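Local coordinates for peptidase S9 prolyl oligopeptidase catalytic domain-containing protein (Pyrococcus horikoshii, PDB 4HXF) that acts as an acylaminoacyl peptidase, probably cleaving peptides with a serine nucleophile, and assembles into a self-compartmentalizing hexamer, at residues A[4-9]-A[399-404]; A[9-14]-A[591-596]. All coordinates share one frame; numbering follows the deposited sequence. Where two conformers were deposited one is given.

Interaction 1: residues A[4-9]-A[399-404]; sequences IEWDEK and EMQLMA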
loop_
_atom_site.group_PDB
_atom_site.type_symbol
_atom_site.label_atom_id
_atom_site.label_comp_id
_atom_site.label_asym_id
_atom_site.label_seq_id
_atom_site.Cartn_x
_atom_site.Cartn_y
_atom_site.Cartn_z
ATOM N N ILE A 4 32.619 -24.757 0.465
ATOM C CA ILE A 4 32.553 -24.200 -0.935
ATOM C C ILE A 4 32.865 -25.258 -2.022
ATOM O O ILE A 4 33.908 -25.870 -1.956
ATOM C CB ILE A 4 33.554 -23.065 -1.132
ATOM C CG1 ILE A 4 33.722 -22.208 0.166
ATOM C CG2 ILE A 4 33.092 -22.279 -2.362
ATOM N N GLU A 5 31.956 -25.460 -3.010
ATOM C CA GLU A 5 32.084 -26.481 -4.103
ATOM C C GLU A 5 31.913 -25.725 -5.457
ATOM O O GLU A 5 31.268 -24.604 -5.418
ATOM C CB GLU A 5 31.006 -27.580 -3.935
ATOM N N TRP A 6 32.438 -26.226 -6.622
ATOM C CA TRP A 6 32.134 -25.566 -7.921
ATOM C C TRP A 6 30.805 -25.992 -8.491
ATOM O O TRP A 6 30.561 -27.168 -8.760
ATOM C CB TRP A 6 33.155 -25.833 -9.015
ATOM C CG TRP A 6 34.487 -25.156 -8.853
ATOM C CD1 TRP A 6 35.632 -25.745 -8.290
ATOM C CD2 TRP A 6 34.854 -23.769 -9.122
ATOM N NE1 TRP A 6 36.681 -24.848 -8.323
ATOM C CE2 TRP A 6 36.260 -23.648 -8.809
ATOM C CE3 TRP A 6 34.214 -22.668 -9.759
ATOM C CZ2 TRP A 6 36.971 -22.413 -8.953
ATOM C CZ3 TRP A 6 34.908 -21.471 -9.913
ATOM C CH2 TRP A 6 36.250 -21.327 -9.539
ATOM N N ASP A 7 29.978 -25.029 -8.799
ATOM C CA ASP A 7 28.695 -25.301 -9.433
ATOM C C ASP A 7 28.215 -23.936 -9.961
ATOM O O ASP A 7 29.047 -22.951 -10.110
ATOM C CB ASP A 7 27.763 -26.000 -8.459
ATOM C CG ASP A 7 27.339 -25.141 -7.287
ATOM O OD1 ASP A 7 27.569 -23.900 -7.224
ATOM O OD2 ASP A 7 26.762 -25.685 -6.362
ATOM N N GLU A 8 26.935 -23.864 -10.301
ATOM C CA GLU A 8 26.369 -22.708 -10.937
ATOM C C GLU A 8 26.198 -21.506 -9.987
ATOM O O GLU A 8 25.951 -20.450 -10.482
ATOM C CB GLU A 8 25.001 -23.051 -11.537
ATOM C CG GLU A 8 23.875 -23.298 -10.546
ATOM C CD GLU A 8 23.810 -24.717 -9.971
ATOM O OE1 GLU A 8 22.812 -25.030 -9.227
ATOM O OE2 GLU A 8 24.740 -25.568 -10.191
ATOM N N LYS A 9 26.463 -21.691 -8.690
ATOM C CA LYS A 9 26.292 -20.621 -7.679
ATOM C C LYS A 9 27.613 -20.137 -7.144
ATOM O O LYS A 9 27.625 -19.197 -6.403
ATOM C CB LYS A 9 25.452 -21.132 -6.493
ATOM C CG LYS A 9 24.089 -21.631 -6.882
ATOM C CD LYS A 9 23.295 -21.982 -5.649
ATOM C CE LYS A 9 21.894 -22.286 -6.147
ATOM N NZ LYS A 9 21.127 -23.115 -5.145
ATOM N N GLU A 399 33.793 -19.888 -16.281
ATOM C CA GLU A 399 33.356 -21.102 -16.900
ATOM C C GLU A 399 34.517 -22.067 -17.071
ATOM O O GLU A 399 34.336 -23.289 -17.066
ATOM C CB GLU A 399 32.732 -20.910 -18.243
ATOM C CG GLU A 399 31.446 -20.165 -18.268
ATOM C CD GLU A 399 31.616 -18.665 -18.324
ATOM O OE1 GLU A 399 32.660 -18.123 -17.891
ATOM O OE2 GLU A 399 30.619 -18.023 -18.767
ATOM N N MET A 400 35.764 -21.535 -17.249
ATOM C CA MET A 400 36.862 -22.425 -17.482
ATOM C C MET A 400 37.209 -23.163 -16.237
ATOM O O MET A 400 37.475 -24.330 -16.229
ATOM C CB MET A 400 38.086 -21.648 -18.000
ATOM C CG MET A 400 37.763 -21.053 -19.366
ATOM S SD MET A 400 39.302 -20.197 -19.931
ATOM C CE MET A 400 38.782 -19.765 -21.598
ATOM N N GLN A 401 37.263 -22.470 -15.083
ATOM C CA GLN A 401 37.499 -23.121 -13.822
ATOM C C GLN A 401 36.443 -24.103 -13.440
ATOM O O GLN A 401 36.737 -25.247 -13.041
ATOM C CB GLN A 401 37.717 -22.162 -12.662
ATOM C CG GLN A 401 38.846 -21.172 -12.859
ATOM C CD GLN A 401 40.182 -21.869 -12.839
ATOM O OE1 GLN A 401 40.422 -22.687 -11.956
ATOM N NE2 GLN A 401 41.032 -21.565 -13.814
ATOM N N LEU A 402 35.187 -23.707 -13.659
ATOM C CA LEU A 402 34.051 -24.554 -13.374
ATOM C C LEU A 402 34.080 -25.840 -14.217
ATOM O O LEU A 402 33.987 -26.940 -13.639
ATOM C CB LEU A 402 32.769 -23.819 -13.762
ATOM C CG LEU A 402 31.434 -24.577 -13.628
ATOM C CD1 LEU A 402 31.091 -25.164 -12.265
ATOM C CD2 LEU A 402 30.302 -23.686 -14.242
ATOM N N MET A 403 34.298 -25.723 -15.526
ATOM C CA MET A 403 34.330 -26.929 -16.350
ATOM C C MET A 403 35.518 -27.838 -16.137
ATOM O O MET A 403 35.461 -29.063 -16.193
ATOM C CB MET A 403 33.996 -26.636 -17.797
ATOM C CG MET A 403 32.716 -25.899 -18.039
ATOM S SD MET A 403 31.253 -26.687 -17.380
ATOM C CE MET A 403 30.995 -28.057 -18.548
ATOM N N ALA A 404 36.673 -27.196 -15.811
ATOM C CA ALA A 404 37.813 -27.988 -15.435
ATOM C C ALA A 404 37.526 -28.867 -14.221
ATOM O O ALA A 404 37.912 -30.043 -14.157
ATOM C CB ALA A 404 39.044 -27.093 -15.132
#
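Asp7, whose backbone lies against Leu402, turns its carboxylate forward along its own chain, where OD1 accepts from Lys9 N at 2.9 Å. This is an Asx turn; the N-H comes from above the carboxylate plane, about 45° out of it, and the bond is fairly straight (158°). The Asp7 backbone is held at both ends of the residue, N by Thr10 OG1 and O by Tyr398 OH. The two segments meet by packing alone, partly of a methyl on peptide atoms. Leu402 CD1 sits 3.6 Å from Asp7 N and 3.9 Å from Trp6 CB, carried there because CG stands opposite the Leu402 backbone N (chi1 176°). The Trp6 indole spreads over the helix: Gln401 CB lies 3.5 Å from Trp6 CH2, a CH-pi contact over the face of the six-membered ring, and Leu402 N lies over the same face, displaced toward the rim. Behind it, the loop after helix 340-343 bonds Trp6 NE1 through Lys347 O and Gln401 OE1 through Phe349 N. Helix 398-405 belongs to the beta-alpha-beta crossover joining parallel strands 378-384 and 409-413; by packing on it the N-terminal arm lies against the hydrolase domain, as in the prolyl oligopeptidase fold.

Interaction 2: residues A[9-14]-A[591-596]; sequences KTFTKF and KRYKLF
With chi1 at 74°, Phe11 holds CG between its backbone N and carbonyl carbon and sends the ring out from the 3-10 turn 10-12, while Tyr593 (chi1 -66°) leans its ring off the helix to meet it. The closest approach is Phe11 CD1 to Tyr593 CE1, 3.5 Å. That tyrosine carbon lies over the phenylalanine face, displaced toward the rim, and Tyr593 CD1 follows it at 3.8 Å from Phe11 CE1. The ring planes are inclined at 59° with their centroids 5.2 Å apart, an oblique pair. On its other face the Phe11 ring carries the methyl of its neighbour, Thr12 CG2 standing 3.5 Å above the plane, so the phenyl is sandwiched between a methyl and an aromatic carbon. The turn beneath is tied by backbone bonds, Thr12 N to Lys9 O at 3.0 Å and Lys13 N to Thr10 O at 2.9 Å, which hold the turn that presents Phe11. Cut back to an alanine, Phe11 would lose its ring, which would probably leave a gap between Thr12 CG2 and Tyr593 and free the tyrosine ring to shift. The phenol oxygen of Tyr593 bonds to Arg589, one turn earlier on helix 586-605, whose Arg589 and Met590 also touch Phe11. Beyond the pair, the Tyr593 ring meets Tyr398, while Lys591 on the same helix forms salt bridges with Asp128 and Asp130 of a neighbouring subunit. The turn ahead of strand 16-23 is thereby packed against helix 586-605, with helix 398-405 alongside.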
loop_
_atom_site.group_PDB
_atom_site.type_symbol
_atom_site.label_atom_id
_atom_site.label_comp_id
_atom_site.label_asym_id
_atom_site.label_seq_id
_atom_site.Cartn_x
_atom_site.Cartn_y
_atom_site.Cartn_z
ATOM N N LYS A 9 26.463 -21.691 -8.690
ATOM C CA LYS A 9 26.292 -20.621 -7.679
ATOM C C LYS A 9 27.613 -20.137 -7.144
ATOM O O LYS A 9 27.625 -19.197 -6.403
ATOM C CB LYS A 9 25.452 -21.132 -6.493
ATOM C CG LYS A 9 24.089 -21.631 -6.882
ATOM C CD LYS A 9 23.295 -21.982 -5.649
ATOM C CE LYS A 9 21.894 -22.286 -6.147
ATOM N NZ LYS A 9 21.127 -23.115 -5.145
ATOM N N THR A 10 28.703 -20.816 -7.454
ATOM C CA THR A 10 29.966 -20.450 -6.790
ATOM C C THR A 10 30.384 -18.950 -7.001
ATOM O O THR A 10 30.982 -18.359 -6.078
ATOM C CB THR A 10 31.140 -21.337 -7.222
ATOM O OG1 THR A 10 30.677 -22.686 -7.258
ATOM C CG2 THR A 10 32.329 -21.194 -6.309
ATOM N N PHE A 11 29.970 -18.385 -8.126
ATOM C CA PHE A 11 30.380 -16.993 -8.503
ATOM C C PHE A 11 29.811 -16.028 -7.451
ATOM O O PHE A 11 30.355 -14.947 -7.255
ATOM C CB PHE A 11 29.919 -16.625 -9.884
ATOM C CG PHE A 11 28.492 -16.360 -9.975
ATOM C CD1 PHE A 11 27.585 -17.416 -10.160
ATOM C CD2 PHE A 11 28.008 -15.047 -9.964
ATOM C CE1 PHE A 11 26.225 -17.189 -10.218
ATOM C CE2 PHE A 11 26.628 -14.816 -10.050
ATOM C CZ PHE A 11 25.732 -15.875 -10.211
ATOM N N THR A 12 28.796 -16.436 -6.727
ATOM C CA THR A 12 28.211 -15.567 -5.726
ATOM C C THR A 12 29.023 -15.456 -4.472
ATOM O O THR A 12 28.724 -14.645 -3.656
ATOM C CB THR A 12 26.765 -15.938 -5.368
ATOM O OG1 THR A 12 26.695 -17.146 -4.617
ATOM C CG2 THR A 12 25.841 -15.977 -6.671
ATOM N N LYS A 13 29.963 -16.363 -4.264
ATOM C CA LYS A 13 30.735 -16.451 -3.018
ATOM C C LYS A 13 31.933 -15.491 -3.145
ATOM O O LYS A 13 32.640 -15.280 -2.146
ATOM C CB LYS A 13 31.166 -17.889 -2.780
ATOM C CG LYS A 13 29.925 -18.770 -2.564
ATOM C CD LYS A 13 30.211 -20.212 -2.140
ATOM N N PHE A 14 32.249 -14.955 -4.326
ATOM C CA PHE A 14 33.432 -14.097 -4.461
ATOM C C PHE A 14 33.153 -12.631 -4.166
ATOM O O PHE A 14 32.088 -12.087 -4.476
ATOM C CB PHE A 14 34.115 -14.203 -5.839
ATOM C CG PHE A 14 34.319 -15.624 -6.298
ATOM C CD1 PHE A 14 34.221 -15.976 -7.619
ATOM C CD2 PHE A 14 34.709 -16.615 -5.408
ATOM C CE1 PHE A 14 34.398 -17.319 -8.071
ATOM C CE2 PHE A 14 34.855 -17.964 -5.857
ATOM C CZ PHE A 14 34.716 -18.297 -7.201
ATOM N N LYS A 591 21.376 -19.355 -13.674
ATOM C CA LYS A 591 20.580 -20.222 -14.591
ATOM C C LYS A 591 21.355 -20.401 -15.874
ATOM O O LYS A 591 21.425 -21.551 -16.390
ATOM C CB LYS A 591 19.195 -19.674 -14.916
ATOM C CG LYS A 591 18.255 -19.755 -13.674
ATOM C CD LYS A 591 16.912 -19.110 -13.961
ATOM C CE LYS A 591 16.057 -19.327 -12.743
ATOM N NZ LYS A 591 14.754 -18.621 -12.841
ATOM N N ARG A 592 22.036 -19.372 -16.362
ATOM C CA ARG A 592 22.897 -19.553 -17.525
ATOM C C ARG A 592 24.016 -20.514 -17.248
ATOM O O ARG A 592 24.297 -21.405 -18.074
ATOM C CB ARG A 592 23.467 -18.212 -18.040
ATOM C CG ARG A 592 24.446 -18.418 -19.171
ATOM C CD ARG A 592 25.088 -17.173 -19.678
ATOM N NE ARG A 592 26.323 -17.512 -20.421
ATOM C CZ ARG A 592 27.495 -17.834 -19.884
ATOM N NH1 ARG A 592 28.512 -18.188 -20.662
ATOM N NH2 ARG A 592 27.707 -17.756 -18.579
ATOM N N TYR A 593 24.709 -20.352 -16.109
ATOM C CA TYR A 593 25.790 -21.281 -15.803
ATOM C C TYR A 593 25.307 -22.723 -15.709
ATOM O O TYR A 593 25.999 -23.659 -16.166
ATOM C CB TYR A 593 26.555 -20.881 -14.540
ATOM C CG TYR A 593 27.356 -19.573 -14.589
ATOM C CD1 TYR A 593 27.173 -18.580 -13.604
ATOM C CD2 TYR A 593 28.266 -19.365 -15.556
ATOM C CE1 TYR A 593 27.981 -17.452 -13.619
ATOM C CE2 TYR A 593 29.029 -18.196 -15.643
ATOM C CZ TYR A 593 28.868 -17.243 -14.628
ATOM O OH TYR A 593 29.635 -16.095 -14.655
ATOM N N LYS A 594 24.106 -22.944 -15.156
ATOM C CA LYS A 594 23.638 -24.294 -14.957
ATOM C C LYS A 594 23.255 -24.891 -16.336
ATOM O O LYS A 594 23.570 -26.062 -16.686
ATOM C CB LYS A 594 22.423 -24.255 -14.048
ATOM C CG LYS A 594 21.816 -25.632 -13.851
ATOM C CD LYS A 594 22.771 -26.654 -13.238
ATOM C CE LYS A 594 22.058 -27.916 -12.734
ATOM N NZ LYS A 594 22.955 -29.025 -12.255
ATOM N N LEU A 595 22.644 -24.063 -17.225
ATOM C CA LEU A 595 22.355 -24.492 -18.625
ATOM C C LEU A 595 23.631 -24.884 -19.372
ATOM O O LEU A 595 23.702 -25.913 -20.046
ATOM C CB LEU A 595 21.631 -23.417 -19.453
ATOM C CG LEU A 595 20.178 -23.071 -19.156
ATOM C CD1 LEU A 595 19.747 -21.817 -19.922
ATOM C CD2 LEU A 595 19.325 -24.301 -19.542
ATOM N N PHE A 596 24.647 -24.029 -19.241
ATOM C CA PHE A 596 25.889 -24.215 -19.925
ATOM C C PHE A 596 26.498 -25.537 -19.482
ATOM O O PHE A 596 26.898 -26.383 -20.306
ATOM C CB PHE A 596 26.786 -23.041 -19.562
ATOM C CG PHE A 596 28.179 -23.021 -20.205
ATOM C CD1 PHE A 596 28.434 -22.226 -21.311
ATOM C CD2 PHE A 596 29.250 -23.709 -19.628
ATOM C CE1 PHE A 596 29.683 -22.197 -21.897
ATOM C CE2 PHE A 596 30.522 -23.625 -20.156
ATOM C CZ PHE A 596 30.721 -22.908 -21.339
#

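Interactions 1 and 2 are consecutive holds of one N-terminal arm, sharing Lys9, with centres about 7 Å apart. Interaction 1 is made on helix 398-405 and interaction 2 on helix 586-605, which Glu8 also reaches. The arm is tied to itself by a probable hydrogen bond, Glu5 O to Thr10 OG1 at 2.7 Å. The two helices are joined as well: Glu399 OE2 forms a salt bridge with Arg592 NH1 at 2.8 Å and packs on Tyr593 CE2 at 3.5 Å. Both contacts lie away from the inhibitor pocket, which includes Ser466 and His578, residues that probably belong to the catalytic triad. Both pack the arm on the hydrolase domain, across some 390 and 577 residues of sequence.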